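Local coordinates for DBF2 kinase activator protein MOB1 (Saccharomyces cerevisiae, PDB 2HJN) that binds the mitotic exit kinase DBF2 and acts as its activator subunit, allowing the upstream kinase CDC15 to phosphorylate and activate it in late anaphase, at residues T27-K32 / W142-F147; R176-Y181 / A221-L226; H183-H188 / V200-F205. All coordinates share one frame; numbering follows the deposited sequence.

Interaction 1: T27-K32 / W142-F147; sequences TPSHQK and WCQDQF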
loop_
_atom_site.group_PDB
_atom_site.type_symbol
_atom_site.label_atom_id
_atom_site.label_comp_id
_atom_site.label_asym_id
_atom_site.label_seq_id
_atom_site.Cartn_x
_atom_site.Cartn_y
_atom_site.Cartn_z
ATOM N N THR A 27 12.436 -1.632 -4.591
ATOM C CA THR A 27 11.751 -0.598 -5.409
ATOM C C THR A 27 10.466 -1.123 -6.097
ATOM O O THR A 27 10.511 -2.004 -6.949
ATOM C CB THR A 27 12.718 0.046 -6.473
ATOM O OG1 THR A 27 13.912 0.496 -5.820
ATOM C CG2 THR A 27 12.054 1.273 -7.157
ATOM N N PRO A 28 9.278 -0.595 -5.706
ATOM C CA PRO A 28 8.090 -1.113 -6.386
ATOM C C PRO A 28 8.010 -0.726 -7.869
ATOM O O PRO A 28 8.594 0.260 -8.284
ATOM C CB PRO A 28 6.917 -0.541 -5.536
ATOM C CG PRO A 28 7.582 -0.157 -4.156
ATOM C CD PRO A 28 8.936 0.376 -4.650
ATOM N N SER A 29 7.370 -1.568 -8.673
ATOM C CA SER A 29 7.012 -1.306 -10.054
ATOM C C SER A 29 5.697 -2.049 -10.353
ATOM O O SER A 29 5.624 -3.266 -10.268
ATOM C CB SER A 29 8.076 -1.794 -11.062
ATOM O OG SER A 29 7.680 -1.525 -12.423
ATOM N N HIS A 30 4.659 -1.308 -10.710
ATOM C CA HIS A 30 3.403 -1.856 -11.150
ATOM C C HIS A 30 3.532 -2.410 -12.592
ATOM O O HIS A 30 4.196 -1.809 -13.459
ATOM C CB HIS A 30 2.351 -0.715 -11.104
ATOM C CG HIS A 30 0.950 -1.158 -11.390
ATOM N ND1 HIS A 30 0.303 -0.834 -12.559
ATOM C CD2 HIS A 30 0.057 -1.853 -10.638
ATOM C CE1 HIS A 30 -0.919 -1.344 -12.533
ATOM N NE2 HIS A 30 -1.091 -1.972 -11.386
ATOM N N GLN A 31 2.836 -3.507 -12.849
ATOM C CA GLN A 31 2.774 -4.162 -14.153
ATOM C C GLN A 31 1.432 -3.875 -14.837
ATOM O O GLN A 31 0.372 -4.044 -14.256
ATOM C CB GLN A 31 2.949 -5.686 -14.028
ATOM C CG GLN A 31 2.987 -6.455 -15.373
ATOM C CD GLN A 31 4.197 -6.201 -16.198
ATOM O OE1 GLN A 31 5.265 -5.810 -15.686
ATOM N NE2 GLN A 31 4.058 -6.394 -17.509
ATOM N N LYS A 32 1.495 -3.413 -16.068
ATOM C CA LYS A 32 0.264 -3.195 -16.832
ATOM C C LYS A 32 -0.559 -4.504 -16.980
ATOM O O LYS A 32 0.005 -5.604 -17.174
ATOM C CB LYS A 32 0.567 -2.521 -18.198
ATOM C CG LYS A 32 1.201 -3.429 -19.223
ATOM C CD LYS A 32 0.634 -3.143 -20.619
ATOM C CE LYS A 32 0.900 -4.309 -21.547
ATOM N NZ LYS A 32 0.385 -3.999 -22.928
ATOM N N TRP A 142 12.501 -10.045 -12.353
ATOM C CA TRP A 142 12.451 -11.262 -13.218
ATOM C C TRP A 142 10.995 -11.575 -13.680
ATOM O O TRP A 142 10.751 -11.934 -14.863
ATOM C CB TRP A 142 13.110 -12.484 -12.531
ATOM C CG TRP A 142 12.980 -13.755 -13.351
ATOM C CD1 TRP A 142 13.810 -14.204 -14.339
ATOM C CD2 TRP A 142 11.932 -14.699 -13.236
ATOM N NE1 TRP A 142 13.350 -15.416 -14.836
ATOM C CE2 TRP A 142 12.182 -15.731 -14.184
ATOM C CE3 TRP A 142 10.820 -14.809 -12.385
ATOM C CZ2 TRP A 142 11.326 -16.820 -14.342
ATOM C CZ3 TRP A 142 9.940 -15.898 -12.576
ATOM C CH2 TRP A 142 10.221 -16.899 -13.517
ATOM N N CYS A 143 10.027 -11.438 -12.764
ATOM C CA CYS A 143 8.622 -11.652 -13.153
ATOM C C CYS A 143 8.174 -10.683 -14.259
ATOM O O CYS A 143 7.505 -11.103 -15.210
ATOM C CB CYS A 143 7.673 -11.562 -11.938
ATOM S SG CYS A 143 7.856 -12.908 -10.772
ATOM N N GLN A 144 8.493 -9.397 -14.095
ATOM C CA GLN A 144 8.185 -8.378 -15.104
ATOM C C GLN A 144 8.830 -8.680 -16.456
ATOM O O GLN A 144 8.200 -8.483 -17.490
ATOM C CB GLN A 144 8.573 -6.953 -14.634
ATOM C CG GLN A 144 7.767 -6.478 -13.431
ATOM C CD GLN A 144 7.992 -5.035 -13.136
ATOM O OE1 GLN A 144 9.071 -4.662 -12.649
ATOM N NE2 GLN A 144 6.989 -4.182 -13.463
ATOM N N ASP A 145 10.085 -9.135 -16.450
ATOM C CA ASP A 145 10.720 -9.586 -17.673
ATOM C C ASP A 145 9.975 -10.745 -18.334
ATOM O O ASP A 145 9.917 -10.797 -19.561
ATOM C CB ASP A 145 12.217 -9.920 -17.483
ATOM C CG ASP A 145 13.068 -8.689 -17.126
ATOM O OD1 ASP A 145 12.680 -7.526 -17.432
ATOM O OD2 ASP A 145 14.146 -8.898 -16.533
ATOM N N GLN A 146 9.375 -11.667 -17.565
ATOM C CA GLN A 146 8.557 -12.716 -18.219
ATOM C C GLN A 146 7.267 -12.101 -18.767
ATOM O O GLN A 146 6.899 -12.383 -19.909
ATOM C CB GLN A 146 8.228 -13.888 -17.272
ATOM C CG GLN A 146 9.422 -14.461 -16.485
ATOM C CD GLN A 146 10.748 -14.620 -17.312
ATOM O OE1 GLN A 146 10.863 -15.554 -18.121
ATOM N NE2 GLN A 146 11.770 -13.739 -17.048
ATOM N N PHE A 147 6.589 -11.243 -17.976
ATOM C CA PHE A 147 5.315 -10.627 -18.455
ATOM C C PHE A 147 5.561 -9.833 -19.748
ATOM O O PHE A 147 4.687 -9.723 -20.624
ATOM C CB PHE A 147 4.676 -9.699 -17.387
ATOM C CG PHE A 147 4.312 -10.377 -16.085
ATOM C CD1 PHE A 147 4.561 -9.736 -14.857
ATOM C CD2 PHE A 147 3.755 -11.666 -16.062
ATOM C CE1 PHE A 147 4.243 -10.351 -13.639
ATOM C CE2 PHE A 147 3.440 -12.299 -14.836
ATOM C CZ PHE A 147 3.687 -11.608 -13.601
#
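The side-chain nitrogen of Gln144 donates two hydrogen bonds to the extended segment 27-32. Gln144 NE2 lies 2.9 Å from Ser29 OG, which sits almost in the plane of the Gln144 amide. The second bond, Gln144 NE2 to Gln31 OE1, is longer at 3.3 Å and more bent. Its donor lies in the plane of the Gln31 side-chain carbonyl. The two glutamines run past each other in opposite directions with amide planes nearly perpendicular (84°). Gln31 CG is anti to the backbone N and the chain then bends at chi2 (69°). This sets the amide beside Phe147 CB, 3.4 Å from Gln31 NE2, and oblique to the Phe147 ring (planes 50° apart). Gln31 CG makes a separate apolar contact, 3.7 Å from Phe147 CD1.

The contact holds an N-terminal segment without regular structure against the last turns of helix 132-147, in the helical Mob1/phocein fold. Arg141 holds the other end of the Gln144 amide through OE1, and Asp148 accepts from Gln31 NE2. The backbone of segment 27-32 is bonded to helix 75-97, through Tyr87, Asn88 and Asn91. In the homodimer, His30 N bonds to Glu99 and His30 NE2 to Glu194 of the second subunit.

Interaction 2: R176-Y181 / A221-L226; sequences RLFRVY and ADFGPL. With SO4 (sulfate ion), chain C.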
loop_
_atom_site.group_PDB
_atom_site.type_symbol
_atom_site.label_atom_id
_atom_site.label_comp_id
_atom_site.label_asym_id
_atom_site.label_seq_id
_atom_site.Cartn_x
_atom_site.Cartn_y
_atom_site.Cartn_z
ATOM N N ARG A 176 7.635 -18.973 -6.946
ATOM C CA ARG A 176 8.459 -17.836 -6.470
ATOM C C ARG A 176 7.688 -16.708 -5.733
ATOM O O ARG A 176 8.125 -16.232 -4.663
ATOM C CB ARG A 176 9.288 -17.321 -7.637
ATOM C CG ARG A 176 10.208 -18.455 -8.175
ATOM C CD ARG A 176 11.033 -18.024 -9.384
ATOM N NE ARG A 176 11.630 -19.156 -10.076
ATOM C CZ ARG A 176 12.601 -19.053 -10.984
ATOM N NH1 ARG A 176 13.114 -17.854 -11.313
ATOM N NH2 ARG A 176 13.051 -20.153 -11.585
ATOM N N LEU A 177 6.544 -16.273 -6.274
ATOM C CA LEU A 177 5.763 -15.232 -5.606
ATOM C C LEU A 177 5.337 -15.664 -4.198
ATOM O O LEU A 177 5.318 -14.841 -3.272
ATOM C CB LEU A 177 4.548 -14.848 -6.471
ATOM C CG LEU A 177 4.848 -14.103 -7.789
ATOM C CD1 LEU A 177 3.549 -13.789 -8.586
ATOM C CD2 LEU A 177 5.686 -12.827 -7.593
ATOM N N PHE A 178 5.028 -16.952 -4.019
ATOM C CA PHE A 178 4.713 -17.487 -2.659
ATOM C C PHE A 178 5.788 -17.192 -1.637
ATOM O O PHE A 178 5.445 -16.805 -0.549
ATOM C CB PHE A 178 4.374 -19.006 -2.644
ATOM C CG PHE A 178 3.855 -19.507 -1.284
ATOM C CD1 PHE A 178 2.485 -19.693 -1.061
ATOM C CD2 PHE A 178 4.753 -19.816 -0.253
ATOM C CE1 PHE A 178 2.012 -20.133 0.174
ATOM C CE2 PHE A 178 4.286 -20.233 1.029
ATOM C CZ PHE A 178 2.925 -20.388 1.228
ATOM N N ARG A 179 7.075 -17.394 -1.977
ATOM C CA ARG A 179 8.208 -17.086 -1.079
ATOM C C ARG A 179 8.186 -15.620 -0.562
ATOM O O ARG A 179 8.692 -15.351 0.521
ATOM C CB ARG A 179 9.559 -17.337 -1.808
ATOM C CG ARG A 179 9.746 -18.850 -2.186
ATOM C CD ARG A 179 10.923 -19.244 -3.061
ATOM N NE ARG A 179 10.686 -20.633 -3.448
ATOM C CZ ARG A 179 11.079 -21.209 -4.574
ATOM N NH1 ARG A 179 11.767 -20.529 -5.460
ATOM N NH2 ARG A 179 10.781 -22.499 -4.796
ATOM N N VAL A 180 7.649 -14.689 -1.368
ATOM C CA VAL A 180 7.515 -13.257 -0.949
ATOM C C VAL A 180 6.446 -13.147 0.124
ATOM O O VAL A 180 6.658 -12.480 1.148
ATOM C CB VAL A 180 7.192 -12.317 -2.140
ATOM C CG1 VAL A 180 7.139 -10.855 -1.651
ATOM C CG2 VAL A 180 8.267 -12.489 -3.288
ATOM N N TYR A 181 5.308 -13.806 -0.074
ATOM C CA TYR A 181 4.284 -13.852 1.006
ATOM C C TYR A 181 4.879 -14.447 2.280
ATOM O O TYR A 181 4.611 -13.938 3.387
ATOM C CB TYR A 181 3.065 -14.724 0.622
ATOM C CG TYR A 181 2.005 -14.046 -0.218
ATOM C CD1 TYR A 181 1.249 -12.989 0.279
ATOM C CD2 TYR A 181 1.736 -14.508 -1.511
ATOM C CE1 TYR A 181 0.255 -12.402 -0.520
ATOM C CE2 TYR A 181 0.775 -13.943 -2.287
ATOM C CZ TYR A 181 0.032 -12.896 -1.789
ATOM O OH TYR A 181 -0.930 -12.402 -2.596
ATOM N N ALA A 221 3.424 -29.118 -0.096
ATOM C CA ALA A 221 4.887 -28.849 0.012
ATOM C C ALA A 221 5.414 -27.463 -0.476
ATOM O O ALA A 221 6.443 -26.988 0.013
ATOM C CB ALA A 221 5.669 -29.954 -0.717
ATOM N N ASP A 222 4.765 -26.857 -1.474
ATOM C CA ASP A 222 5.174 -25.518 -1.958
ATOM C C ASP A 222 4.910 -24.400 -0.961
ATOM O O ASP A 222 5.494 -23.312 -1.073
ATOM C CB ASP A 222 4.514 -25.181 -3.284
ATOM C CG ASP A 222 4.915 -26.147 -4.396
ATOM O OD1 ASP A 222 6.138 -26.373 -4.562
ATOM O OD2 ASP A 222 4.007 -26.657 -5.100
ATOM N N PHE A 223 4.055 -24.681 0.015
ATOM C CA PHE A 223 3.709 -23.737 1.078
ATOM C C PHE A 223 4.677 -23.598 2.261
ATOM O O PHE A 223 4.506 -22.706 3.071
ATOM C CB PHE A 223 2.335 -24.072 1.657
ATOM C CG PHE A 223 1.246 -24.172 0.641
ATOM C CD1 PHE A 223 0.254 -25.142 0.778
ATOM C CD2 PHE A 223 1.190 -23.302 -0.439
ATOM C CE1 PHE A 223 -0.768 -25.238 -0.150
ATOM C CE2 PHE A 223 0.154 -23.402 -1.387
ATOM C CZ PHE A 223 -0.816 -24.370 -1.233
ATOM N N GLY A 224 5.658 -24.486 2.352
ATOM C CA GLY A 224 6.728 -24.471 3.375
ATOM C C GLY A 224 6.234 -24.205 4.785
ATOM O O GLY A 224 5.436 -24.973 5.322
ATOM N N PRO A 225 6.650 -23.061 5.375
ATOM C CA PRO A 225 6.250 -22.749 6.744
ATOM C C PRO A 225 4.802 -22.261 6.872
ATOM O O PRO A 225 4.272 -22.245 7.998
ATOM C CB PRO A 225 7.230 -21.623 7.138
ATOM C CG PRO A 225 7.439 -20.894 5.828
ATOM C CD PRO A 225 7.515 -22.007 4.802
ATOM N N LEU A 226 4.163 -21.857 5.769
ATOM C CA LEU A 226 2.804 -21.333 5.864
ATOM C C LEU A 226 1.675 -22.422 5.740
ATOM O O LEU A 226 0.504 -22.086 5.679
ATOM C CB LEU A 226 2.575 -20.128 4.916
ATOM C CG LEU A 226 3.353 -18.799 5.107
ATOM C CD1 LEU A 226 2.803 -17.722 4.175
ATOM C CD2 LEU A 226 3.308 -18.310 6.570
HETATM S S SO4 C . 12.103 -22.799 -8.625
HETATM O O1 SO4 C . 10.982 -22.777 -9.572
HETATM O O2 SO4 C . 11.676 -23.645 -7.496
HETATM O O3 SO4 C . 13.351 -23.209 -9.246
HETATM O O4 SO4 C . 12.448 -21.496 -8.085
HETATM O O HOH W 1 8.863 -22.624 -1.424
HETATM O O HOH W 2 8.710 -24.543 -3.901
#
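The ring of Phe178 lies against backbone carbonyls as well as side chains. Asp222 O sits over one face of the ring, 3.7 Å from Phe178 CD2, and Phe223 O comes within 3.2 Å of Phe178 CE2. Phe178 CG is anti to the backbone N (chi1 -172°), which carries the ring out from the helix to the short 3-10 segment. The side chains of Phe223 and Phe178 cross at about a right angle, but the ring planes are only 36° apart. This oblique pair is close, with Phe178 CE1 3.3 Å from Phe223 CD2. Leu226 CB approaches the ring obliquely, 3.7 Å from Phe178 CZ.

No direct hydrogen bond joins the two segments. A water bridges them instead, accepting from Arg179 NH2 at 3.0 Å and donating to Asp222 OD1. Arg219 N holds the other carboxylate oxygen of Asp222. Arg179 also grips a sulfate, probably from the crystallisation liquor, with two nearly straight bonds: NH1 to O4 (2.9 Å) and NH2 to O2 (3.1 Å). Arg175 binds the same anion, and Arg176 NE adds a weak bond.

The contact packs helix 165-187 onto the turn leading into helix 227-233. Phe208 of helix 198-214 touches Phe178, and Leu177 and Val180 face helix 75-97.

Interaction 3: H183-H188 / V200-F205; sequences HIYCHH and VLNTSF. With ZN (zinc ion), chain B.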
loop_
_atom_site.group_PDB
_atom_site.type_symbol
_atom_site.label_atom_id
_atom_site.label_comp_id
_atom_site.label_asym_id
_atom_site.label_seq_id
_atom_site.Cartn_x
_atom_site.Cartn_y
_atom_site.Cartn_z
ATOM N N HIS A 183 8.005 -14.435 3.421
ATOM C CA HIS A 183 8.868 -13.463 4.134
ATOM C C HIS A 183 8.040 -12.376 4.871
ATOM O O HIS A 183 8.386 -11.966 5.998
ATOM C CB HIS A 183 9.898 -12.815 3.179
ATOM C CG HIS A 183 10.873 -11.932 3.891
ATOM N ND1 HIS A 183 11.788 -12.416 4.806
ATOM C CD2 HIS A 183 10.965 -10.580 3.940
ATOM C CE1 HIS A 183 12.429 -11.401 5.357
ATOM N NE2 HIS A 183 11.946 -10.275 4.851
ATOM N N ILE A 184 6.988 -11.871 4.213
ATOM C CA ILE A 184 6.138 -10.818 4.795
ATOM C C ILE A 184 5.507 -11.279 6.099
ATOM O O ILE A 184 5.583 -10.593 7.110
ATOM C CB ILE A 184 4.990 -10.284 3.797
ATOM C CG1 ILE A 184 5.562 -9.492 2.625
ATOM C CG2 ILE A 184 4.036 -9.263 4.478
ATOM C CD1 ILE A 184 4.589 -9.365 1.457
ATOM N N TYR A 185 4.871 -12.459 6.067
ATOM C CA TYR A 185 4.134 -12.989 7.230
ATOM C C TYR A 185 5.065 -13.305 8.385
ATOM O O TYR A 185 4.749 -13.031 9.549
ATOM C CB TYR A 185 3.419 -14.297 6.813
ATOM C CG TYR A 185 2.007 -14.106 6.351
ATOM C CD1 TYR A 185 1.664 -14.294 5.005
ATOM C CD2 TYR A 185 1.004 -13.687 7.251
ATOM C CE1 TYR A 185 0.350 -14.097 4.566
ATOM C CE2 TYR A 185 -0.305 -13.477 6.820
ATOM C CZ TYR A 185 -0.628 -13.684 5.471
ATOM O OH TYR A 185 -1.939 -13.516 5.017
ATOM N N CYS A 186 6.208 -13.942 8.084
ATOM C CA CYS A 186 7.156 -14.386 9.128
ATOM C C CYS A 186 8.090 -13.272 9.664
ATOM O O CYS A 186 8.582 -13.359 10.806
ATOM C CB CYS A 186 7.981 -15.588 8.671
ATOM S SG CYS A 186 6.983 -17.036 8.254
ATOM N N HIS A 187 8.321 -12.230 8.884
ATOM C CA HIS A 187 9.226 -11.176 9.334
ATOM C C HIS A 187 8.728 -9.732 9.362
ATOM O O HIS A 187 9.365 -8.872 10.001
ATOM C CB HIS A 187 10.593 -11.370 8.640
ATOM C CG HIS A 187 11.174 -12.730 8.931
ATOM N ND1 HIS A 187 11.749 -13.033 10.140
ATOM C CD2 HIS A 187 11.121 -13.899 8.243
ATOM C CE1 HIS A 187 12.116 -14.301 10.150
ATOM N NE2 HIS A 187 11.716 -14.856 9.020
ATOM N N HIS A 188 7.583 -9.457 8.716
ATOM C CA HIS A 188 7.055 -8.071 8.710
ATOM C C HIS A 188 5.597 -7.894 9.118
ATOM O O HIS A 188 5.020 -6.839 8.871
ATOM C CB HIS A 188 7.341 -7.407 7.343
ATOM C CG HIS A 188 8.810 -7.344 7.032
ATOM N ND1 HIS A 188 9.669 -6.496 7.697
ATOM C CD2 HIS A 188 9.589 -8.131 6.252
ATOM C CE1 HIS A 188 10.905 -6.702 7.277
ATOM N NE2 HIS A 188 10.887 -7.685 6.390
ATOM N N VAL A 200 -6.380 -6.873 3.950
ATOM C CA VAL A 200 -5.929 -6.854 2.571
ATOM C C VAL A 200 -4.863 -7.960 2.350
ATOM O O VAL A 200 -4.886 -8.650 1.311
ATOM C CB VAL A 200 -5.389 -5.462 2.149
ATOM C CG1 VAL A 200 -4.788 -5.519 0.741
ATOM C CG2 VAL A 200 -6.483 -4.455 2.156
ATOM N N LEU A 201 -3.940 -8.124 3.302
ATOM C CA LEU A 201 -2.881 -9.153 3.150
ATOM C C LEU A 201 -3.518 -10.546 3.141
ATOM O O LEU A 201 -3.243 -11.352 2.259
ATOM C CB LEU A 201 -1.841 -9.070 4.302
ATOM C CG LEU A 201 -0.751 -10.158 4.368
ATOM C CD1 LEU A 201 -0.001 -10.354 3.042
ATOM C CD2 LEU A 201 0.253 -9.843 5.556
ATOM N N ASN A 202 -4.365 -10.814 4.139
ATOM C CA ASN A 202 -5.005 -12.134 4.309
ATOM C C ASN A 202 -5.960 -12.460 3.155
ATOM O O ASN A 202 -6.041 -13.622 2.741
ATOM C CB ASN A 202 -5.736 -12.271 5.664
ATOM C CG ASN A 202 -4.803 -12.267 6.873
ATOM O OD1 ASN A 202 -3.587 -12.454 6.771
ATOM N ND2 ASN A 202 -5.393 -12.022 8.053
ATOM N N THR A 203 -6.647 -11.443 2.638
ATOM C CA THR A 203 -7.548 -11.613 1.479
ATOM C C THR A 203 -6.810 -11.960 0.202
ATOM O O THR A 203 -7.214 -12.884 -0.489
ATOM C CB THR A 203 -8.522 -10.394 1.260
ATOM O OG1 THR A 203 -9.304 -10.171 2.468
ATOM C CG2 THR A 203 -9.467 -10.656 0.096
ATOM N N SER A 204 -5.736 -11.219 -0.111
ATOM C CA SER A 204 -4.816 -11.534 -1.268
ATOM C C SER A 204 -4.252 -12.940 -1.208
ATOM O O SER A 204 -4.291 -13.700 -2.173
ATOM C CB SER A 204 -3.651 -10.509 -1.268
ATOM O OG SER A 204 -2.665 -10.709 -2.317
ATOM N N PHE A 205 -3.677 -13.275 -0.048
ATOM C CA PHE A 205 -3.077 -14.589 0.141
ATOM C C PHE A 205 -4.108 -15.747 0.005
ATOM O O PHE A 205 -3.787 -16.799 -0.586
ATOM C CB PHE A 205 -2.404 -14.605 1.513
ATOM C CG PHE A 205 -1.699 -15.900 1.853
ATOM C CD1 PHE A 205 -0.498 -16.223 1.252
ATOM C CD2 PHE A 205 -2.236 -16.771 2.807
ATOM C CE1 PHE A 205 0.166 -17.421 1.555
ATOM C CE2 PHE A 205 -1.587 -17.992 3.155
ATOM C CZ PHE A 205 -0.396 -18.317 2.530
HETATM ZN ZN ZN B . 12.630 -8.357 5.504
#
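Tyr185 lays one face of its ring under Leu201 CD2, a CH-pi contact with the methyl 4.1 Å from the ring centroid. Leu201 CG also comes within 3.7 Å of Tyr185 CZ. The two side chains approach from opposite directions. The tyrosine edge meets another aromatic: Tyr185 CE1 stands over the face of Phe205, 3.8 Å from Phe205 CG. The pair is edge-to-face, with ring planes at 65°. Phe205 CG is anti to the backbone N (chi1 -179°), which turns the ring face to Tyr185 CE1. At the far end of the ring, Tyr185 OH donates to Asn202 OD1 over a short 2.6 Å. The hydroxyl lies on a lone pair of that oxygen, and the Asn202 amide is nearly coplanar with the phenol ring. Glu60 accepts from Asn202 ND2, which should help fix the flip of the amide. Ile184 CG2 adds a looser touch on Leu201 CD2.

Here the end of helix 165-187 meets helix 198-214 in the Mob1 core. The axes of the two short helical segments, 140° apart in direction, approach no closer than 12.3 Å, a gap spanned by the long tyrosine side chain. His183 near the helix end and His188 just after it supply two of the four zinc ligands, each through NE2 at 2.1 Å. Cys101 and Cys106 complete the set. Ile110 O accepts from His183 ND1, and Glu191 OE1 is hydrogen-bonded to His188 ND1; these second-shell bonds are likely to orient both imidazoles.

Interaction 1 comes first along the chain and closes before interaction 2 opens; interaction 3 is nested inside the loop closed by interaction 2. Interactions 2 and 3 share helix 165-187, and their centres are 11 Å apart. They touch through Phe205, packed on Phe178, Tyr181 and Leu226, and through a probable hydrogen bond between Tyr181 and Ser204. Interaction 1 lies about 19 Å from each of the others, centre to centre. It meets interaction 2 where Trp142 and Cys143 of helix 132-147 pack on Arg176 and Leu177. It does not touch interaction 3, on the opposite side of the chain's centre. Helix 165-187 thus runs from the helix that receives the N-terminal segment to the zinc site.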